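Local coordinates for protein L-serine ammonia-lyase (Rhizomucor miehei CAU432, PDB 5C3U) that belongs to the pyridoxal-phosphate-dependent enzymes and binds pyridoxal-5'-phosphate in a pocket of a single alpha/beta chain, at residues 25-30 with 36-41; 203-208 with 282-287; 267-272 with 288-293. All coordinates share one frame; numbering follows the deposited sequence. Where two conformers were deposited one is given.

Overall arrangement
From the N terminus, contact 1 comes first and closes a short loop: strand 24-26 leads into helix 28-34, and strand 37-42 returns antiparallel beside strand 24-26 at one margin of the mixed six-stranded sheet. Contact 2 spans 73 residues, laying helix 280-290 against strand 202-207 of that same sheet. Contact 3 opens inside that interval and closes a loop of 15 residues, joining helix 260-274 to helix 280-290, so contacts 2 and 3 cross. The three meet directly: Leu-40 of contact 1 packs on both Leu-286 and Phe-270, while Leu-30 lies against Tyr-290. Together they tie helices 28-34, 260-274 and 280-290 to edge strand 24-26, its neighbour 37-42 and interior strand 202-207.

Contact 1 of 3, residues 25-30 with 36-41; sequences LHAPNL and CNVFLK
Leu-25 O accepts the shortest bond here, from Leu-40 N at 2.7 Å, and the CA-H of Phe-39 leans on the same oxygen at 3.3 Å from CA. Leu-25 N answers to Leu-40 O, completing the hydrogen-bonded pair between antiparallel strands 24-26 and 37-42, which helix 28-34 connects. One step on, Ala-27 N gives to Val-38 O at 2.9 Å, just as the chain turns into that helix with Ala-27 as N-cap residue.

His-26 and Phe-39 form the non-hydrogen-bonded pair. The imidazole, its CG anti to the backbone N (chi1 -172°), reaches along the strand: CD2 sits over one face of the phenyl ring, toward the rim, with the ring planes 56° apart. Beyond it NE2 makes a weak bond of 3.4 Å to Asn-37 OD1, which lies at the imidazole edge. On the face that carries Leu-40, Ala-27 CB meets Leu-40 CD1, and Val-38 CG1 touches both Ala-27 CB and Leu-30 CD1.

Strand 306-311 flanks strand 37-42. Backbone bonds set the register of the pair; the partly exposed rings of His-26 and Phe-39 contrast with the buried aliphatic groups of Ala-27, Leu-30, Val-38 and Leu-40.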
# COMPACT_ATOMS: atom_id res chain seq x y z
N LEU A 25 -0.63 13.18 10.76
CA LEU A 25 -0.83 13.26 12.21
C LEU A 25 0.44 13.06 13.02
O LEU A 25 1.27 12.20 12.72
CB LEU A 25 -1.91 12.26 12.66
CG LEU A 25 -3.33 12.38 12.08
CD1 LEU A 25 -4.18 11.23 12.58
CD2 LEU A 25 -4.00 13.72 12.40
N HIS A 26 0.61 13.90 14.04
CA HIS A 26 1.70 13.71 14.98
C HIS A 26 1.33 12.61 15.93
O HIS A 26 0.18 12.50 16.37
CB HIS A 26 1.95 15.02 15.72
CG HIS A 26 3.18 15.00 16.59
ND1 HIS A 26 3.12 15.18 17.93
CD2 HIS A 26 4.53 14.81 16.27
CE1 HIS A 26 4.37 15.11 18.44
NE2 HIS A 26 5.23 14.88 17.43
N ALA A 27 2.30 11.75 16.24
CA ALA A 27 2.10 10.65 17.18
C ALA A 27 2.83 10.94 18.50
O ALA A 27 4.00 10.57 18.65
CB ALA A 27 2.59 9.35 16.55
N PRO A 28 2.17 11.61 19.46
CA PRO A 28 2.98 12.10 20.60
C PRO A 28 3.52 11.04 21.56
O PRO A 28 4.61 11.23 22.11
CB PRO A 28 2.03 13.06 21.33
CG PRO A 28 0.65 12.67 20.90
CD PRO A 28 0.77 12.06 19.53
N ASN A 29 2.80 9.95 21.77
CA ASN A 29 3.28 8.90 22.69
C ASN A 29 4.48 8.20 22.08
O ASN A 29 5.45 7.89 22.78
CB ASN A 29 2.16 7.91 23.04
CG ASN A 29 1.01 8.55 23.79
OD1 ASN A 29 1.21 9.38 24.68
ND2 ASN A 29 -0.21 8.15 23.45
N LEU A 30 4.42 8.00 20.77
CA LEU A 30 5.53 7.42 20.02
C LEU A 30 6.74 8.33 19.97
O LEU A 30 7.89 7.87 20.07
CB LEU A 30 5.10 7.06 18.60
CG LEU A 30 4.48 5.68 18.39
CD1 LEU A 30 4.10 5.52 16.93
CD2 LEU A 30 5.45 4.58 18.84
N CYS A 36 12.19 10.96 19.06
CA CYS A 36 12.21 11.35 17.66
C CYS A 36 10.78 11.68 17.24
O CYS A 36 9.87 10.98 17.63
CB CYS A 36 12.72 10.19 16.82
SG CYS A 36 12.75 10.57 15.07
N ASN A 37 10.60 12.72 16.43
CA ASN A 37 9.25 13.08 15.97
C ASN A 37 8.69 12.09 14.96
O ASN A 37 9.26 11.90 13.88
CB ASN A 37 9.24 14.46 15.35
CG ASN A 37 9.39 15.55 16.37
OD1 ASN A 37 8.47 15.85 17.12
ND2 ASN A 37 10.56 16.17 16.39
N VAL A 38 7.55 11.49 15.30
CA VAL A 38 6.89 10.52 14.44
C VAL A 38 5.62 11.13 13.87
O VAL A 38 4.75 11.60 14.62
CB VAL A 38 6.58 9.21 15.21
CG1 VAL A 38 5.80 8.22 14.35
CG2 VAL A 38 7.88 8.58 15.69
N PHE A 39 5.54 11.15 12.53
CA PHE A 39 4.36 11.63 11.84
C PHE A 39 3.74 10.48 11.06
O PHE A 39 4.45 9.65 10.49
CB PHE A 39 4.73 12.74 10.86
CG PHE A 39 5.19 14.00 11.53
CD1 PHE A 39 6.55 14.23 11.73
CD2 PHE A 39 4.27 14.95 11.95
CE1 PHE A 39 6.98 15.40 12.35
CE2 PHE A 39 4.69 16.13 12.55
CZ PHE A 39 6.04 16.34 12.76
N LEU A 40 2.42 10.46 11.03
CA LEU A 40 1.69 9.38 10.37
C LEU A 40 0.89 9.95 9.21
O LEU A 40 0.03 10.82 9.41
CB LEU A 40 0.76 8.70 11.38
CG LEU A 40 1.41 8.20 12.67
CD1 LEU A 40 0.34 7.69 13.62
CD2 LEU A 40 2.47 7.15 12.40
N LYS A 41 1.19 9.48 8.00
CA LYS A 41 0.47 9.91 6.79
C LYS A 41 -0.74 8.99 6.60
O LYS A 41 -0.59 7.81 6.32
CB LYS A 41 1.42 9.88 5.58
CG LYS A 41 0.83 10.39 4.28
CD LYS A 41 0.28 11.81 4.41
CE LYS A 41 0.05 12.41 3.03
NZ LYS A 41 -0.65 13.73 3.13

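Contact 2 of 3, residues 203-208 with 282-287; sequences IAVETH and AGAALS
Val-205, in the conformer modelled here, sets both of its methyls against one turn of helix 280-290. CG1 lies 3.6 Å from Ala-285 CA and almost as near to the CB of that residue. CG2 takes the neighbouring position, 3.5 Å from Ala-284 O and 3.9 Å from Ala-284 CB. In this copy CG1 stands between the backbone N and the carbonyl carbon (chi1 53°) and CG2 is anti to the N, so that the branches spread over consecutive helical residues. A second conformer of Val-205 was deposited, and the methyl placement holds for the modelled one alone. Thr-207, two residues along the same strand, adds a lighter touch, its CG2 at 4.3 Å from Ala-284 CB.

Ser-287 OG donates to Ala-284 O at 2.8 Å, from a position tilted 30° off the carbonyl plane. Thr-207 OG1 turns to Thr-230 OG1, leaving its methyl for the alanine.

Farther out, strand 202-207 is held in the sheet by backbone bonds from Ile-203 and Val-205 to strand 174-178 and from Ala-204 to strand 253-258. On the helix, Ala-285 also rests on Ile-176 and Pro-178, and Ala-284 on Val-258, so these small residues bridge several adjacent strands. The axes of the two short segments approach to 7.8 Å, with 122° between their N-to-C directions. A helix here packs on a parallel part of the sheet, as expected of an alpha/beta fold.

The side chain of Ala-285 is about 8 Å from the bound pyridoxal-5'-phosphate, so this packing lies near the cofactor. No hydrogen bond crosses between strand and helix: methyls meet methyls and one carbonyl oxygen that Ser-287 OG already bonds, and the short alanine side chains are consistent with the close approach.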
# COMPACT_ATOMS: atom_id res chain seq x y z
N ILE A 203 12.62 3.43 4.04
CA ILE A 203 12.71 2.12 4.62
C ILE A 203 11.56 1.34 4.01
O ILE A 203 10.37 1.66 4.23
CB ILE A 203 12.70 2.18 6.16
CG1 ILE A 203 13.91 3.01 6.59
CG2 ILE A 203 12.78 0.78 6.75
CD1 ILE A 203 13.70 3.78 7.87
N ALA A 204 11.93 0.33 3.23
CA ALA A 204 10.98 -0.47 2.46
C ALA A 204 10.66 -1.72 3.26
O ALA A 204 11.48 -2.61 3.35
CB ALA A 204 11.58 -0.86 1.10
N VAL A 205 9.44 -1.80 3.82
CA VAL A 205 9.14 -2.87 4.77
C VAL A 205 8.25 -3.96 4.16
O VAL A 205 7.27 -3.67 3.49
CB VAL A 205 8.53 -2.32 6.08
CG1 VAL A 205 7.33 -1.42 5.81
CG2 VAL A 205 8.14 -3.46 7.02
N GLU A 206 8.61 -5.22 4.42
CA GLU A 206 7.85 -6.39 3.99
C GLU A 206 7.73 -7.30 5.22
O GLU A 206 8.32 -7.01 6.26
CB GLU A 206 8.62 -7.14 2.88
CG GLU A 206 8.60 -6.47 1.50
CD GLU A 206 9.48 -7.18 0.47
OE1 GLU A 206 10.70 -7.35 0.73
OE2 GLU A 206 8.95 -7.56 -0.61
N THR A 207 6.97 -8.37 5.10
CA THR A 207 6.96 -9.40 6.14
C THR A 207 7.77 -10.57 5.63
O THR A 207 7.89 -10.74 4.42
CB THR A 207 5.55 -9.91 6.51
OG1 THR A 207 4.95 -10.55 5.37
CG2 THR A 207 4.66 -8.77 7.05
N HIS A 208 8.29 -11.39 6.55
CA HIS A 208 9.16 -12.50 6.16
C HIS A 208 8.47 -13.46 5.22
O HIS A 208 9.11 -14.06 4.36
CB HIS A 208 9.67 -13.25 7.38
CG HIS A 208 10.52 -12.41 8.29
ND1 HIS A 208 10.27 -12.28 9.61
CD2 HIS A 208 11.66 -11.66 8.04
CE1 HIS A 208 11.19 -11.46 10.16
NE2 HIS A 208 12.03 -11.07 9.20
N ALA A 282 -0.17 -2.21 6.56
CA ALA A 282 0.21 -0.93 7.17
C ALA A 282 0.85 -1.19 8.51
O ALA A 282 1.76 -0.48 8.94
CB ALA A 282 -1.04 -0.06 7.35
N GLY A 283 0.37 -2.24 9.19
CA GLY A 283 0.90 -2.63 10.48
C GLY A 283 2.39 -2.94 10.37
O GLY A 283 3.15 -2.66 11.29
N ALA A 284 2.82 -3.53 9.24
CA ALA A 284 4.25 -3.80 9.03
C ALA A 284 5.11 -2.53 9.15
O ALA A 284 6.16 -2.55 9.79
CB ALA A 284 4.49 -4.50 7.70
N ALA A 285 4.66 -1.43 8.54
CA ALA A 285 5.42 -0.18 8.62
C ALA A 285 5.39 0.42 10.03
O ALA A 285 6.42 0.85 10.53
CB ALA A 285 4.91 0.83 7.61
N LEU A 286 4.22 0.41 10.66
CA LEU A 286 4.08 0.90 12.03
C LEU A 286 4.93 0.12 13.04
O LEU A 286 5.37 0.67 14.06
CB LEU A 286 2.59 0.84 12.44
CG LEU A 286 1.67 1.90 11.82
CD1 LEU A 286 0.19 1.55 11.91
CD2 LEU A 286 1.89 3.25 12.49
N SER A 287 5.17 -1.15 12.74
CA SER A 287 5.89 -2.03 13.67
C SER A 287 7.33 -1.58 13.91
O SER A 287 7.87 -1.81 14.99
CB SER A 287 5.81 -3.51 13.24
OG SER A 287 6.76 -3.83 12.26

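Contact 3 of 3, residues 267-272 with 288-293; sequences VRLFAE and LCYTHL
Leu-269 and Tyr-290 make a CH-pi contact where two helices of the alpha/beta fold pack together, 260-274 and 280-290. Leu-269 CB stands over the centre of the phenol ring, 3.7 Å from its centroid and only 14° off the ring normal. The leucine then runs back along the tyrosine, the two side chains sliding past each other in opposite directions, until CD1 reaches Tyr-290 CG and CD1 at 3.8 Å. The tyrosine has CG anti to its carbonyl carbon (chi1 -79°), and from there the ring extends toward helix 260-274.

The second apolar element is Phe-270, which crosses Tyr-290 at about a right angle, its CB 4.5 Å from Tyr-290 CE2. The phenyl ring of Phe-270 also meets that of Phe-274.

Among the polar groups, Tyr-290 OH comes near the helix backbone without bonding to it; its hydrogen-bond partner is Asp-273, farther along helix 260-274. The Phe-270 ring presents an edge to the same hydroxyl, with CD1 at 4.0 Å from OH. Both the face of the phenol ring and its hydroxyl thus meet one helix. Past the tyrosine, His-292 takes a positive phi of 74°. Thr-291 OG1, itself hydrogen-bonded back to Ser-287 O, accepts from Leu-293 N at 3.2 Å in an ST turn.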
# COMPACT_ATOMS: atom_id res chain seq x y z
N VAL A 267 -0.97 -3.51 14.45
CA VAL A 267 -2.39 -3.25 14.15
C VAL A 267 -3.16 -3.07 15.47
O VAL A 267 -4.03 -2.18 15.58
CB VAL A 267 -3.02 -4.38 13.31
CG1 VAL A 267 -4.55 -4.23 13.22
CG2 VAL A 267 -2.40 -4.39 11.92
N ARG A 268 -2.86 -3.93 16.44
CA ARG A 268 -3.57 -3.87 17.72
C ARG A 268 -3.24 -2.55 18.42
O ARG A 268 -4.14 -1.87 18.90
CB ARG A 268 -3.17 -5.03 18.60
CG ARG A 268 -3.75 -4.95 20.00
CD ARG A 268 -3.22 -6.07 20.87
NE ARG A 268 -1.81 -5.89 21.21
CZ ARG A 268 -1.37 -5.15 22.23
NH1 ARG A 268 -2.24 -4.50 23.00
NH2 ARG A 268 -0.08 -5.04 22.47
N LEU A 269 -1.96 -2.21 18.44
CA LEU A 269 -1.50 -0.97 19.13
C LEU A 269 -2.03 0.29 18.47
O LEU A 269 -2.43 1.22 19.17
CB LEU A 269 0.03 -0.94 19.21
CG LEU A 269 0.54 -1.94 20.26
CD1 LEU A 269 2.06 -2.05 20.10
CD2 LEU A 269 0.18 -1.54 21.68
N PHE A 270 -2.04 0.31 17.14
CA PHE A 270 -2.61 1.43 16.41
C PHE A 270 -4.12 1.59 16.65
O PHE A 270 -4.63 2.71 16.74
CB PHE A 270 -2.36 1.26 14.92
CG PHE A 270 -2.46 2.54 14.14
CD1 PHE A 270 -1.58 3.61 14.40
CD2 PHE A 270 -3.44 2.70 13.19
CE1 PHE A 270 -1.68 4.78 13.68
CE2 PHE A 270 -3.53 3.88 12.46
CZ PHE A 270 -2.65 4.91 12.70
N ALA A 271 -4.83 0.47 16.75
CA ALA A 271 -6.28 0.54 17.06
C ALA A 271 -6.48 1.14 18.46
O ALA A 271 -7.37 1.96 18.67
CB ALA A 271 -6.90 -0.85 16.97
N GLU A 272 -5.68 0.71 19.43
CA GLU A 272 -5.79 1.25 20.79
C GLU A 272 -5.39 2.73 20.88
O GLU A 272 -6.06 3.53 21.54
CB GLU A 272 -4.98 0.38 21.77
CG GLU A 272 -5.41 -1.09 21.83
CD GLU A 272 -6.78 -1.31 22.49
OE1 GLU A 272 -7.67 -0.44 22.43
OE2 GLU A 272 -6.95 -2.39 23.10
N LEU A 288 7.92 -0.89 12.94
CA LEU A 288 9.28 -0.37 13.14
C LEU A 288 9.31 0.66 14.26
O LEU A 288 10.29 0.76 15.00
CB LEU A 288 9.87 0.20 11.86
CG LEU A 288 10.04 -0.77 10.69
CD1 LEU A 288 10.93 -0.11 9.66
CD2 LEU A 288 10.64 -2.10 11.13
N CYS A 289 8.21 1.40 14.42
CA CYS A 289 8.13 2.39 15.49
C CYS A 289 7.79 1.76 16.83
O CYS A 289 8.46 2.03 17.84
CB CYS A 289 7.13 3.49 15.12
SG CYS A 289 7.72 4.43 13.70
N TYR A 290 6.76 0.92 16.83
CA TYR A 290 6.30 0.28 18.06
C TYR A 290 7.35 -0.62 18.70
O TYR A 290 7.44 -0.70 19.92
CB TYR A 290 5.01 -0.49 17.80
CG TYR A 290 3.78 0.39 17.74
CD1 TYR A 290 3.47 1.22 18.83
CD2 TYR A 290 2.92 0.39 16.63
CE1 TYR A 290 2.33 2.02 18.80
CE2 TYR A 290 1.79 1.20 16.60
CZ TYR A 290 1.51 2.00 17.69
OH TYR A 290 0.39 2.81 17.73
N THR A 291 8.17 -1.27 17.88
CA THR A 291 9.24 -2.12 18.40
C THR A 291 10.56 -1.37 18.65
O THR A 291 11.49 -1.96 19.20
CB THR A 291 9.59 -3.27 17.44
OG1 THR A 291 10.12 -2.72 16.23
CG2 THR A 291 8.37 -4.17 17.16
N HIS A 292 10.66 -0.12 18.20
CA HIS A 292 11.90 0.67 18.32
C HIS A 292 12.96 0.21 17.35
O HIS A 292 14.09 0.73 17.34
CB HIS A 292 12.45 0.66 19.76
CG HIS A 292 11.58 1.38 20.78
ND1 HIS A 292 10.23 1.39 20.71
CD2 HIS A 292 11.92 2.10 21.93
CE1 HIS A 292 9.74 2.09 21.75
NE2 HIS A 292 10.77 2.53 22.49
N LEU A 293 12.63 -0.76 16.48
CA LEU A 293 13.61 -1.22 15.49
C LEU A 293 14.08 -0.09 14.57
O LEU A 293 15.20 -0.16 14.05
CB LEU A 293 13.08 -2.41 14.68
CG LEU A 293 13.24 -3.75 15.40
CD1 LEU A 293 12.46 -4.85 14.71
CD2 LEU A 293 14.71 -4.13 15.50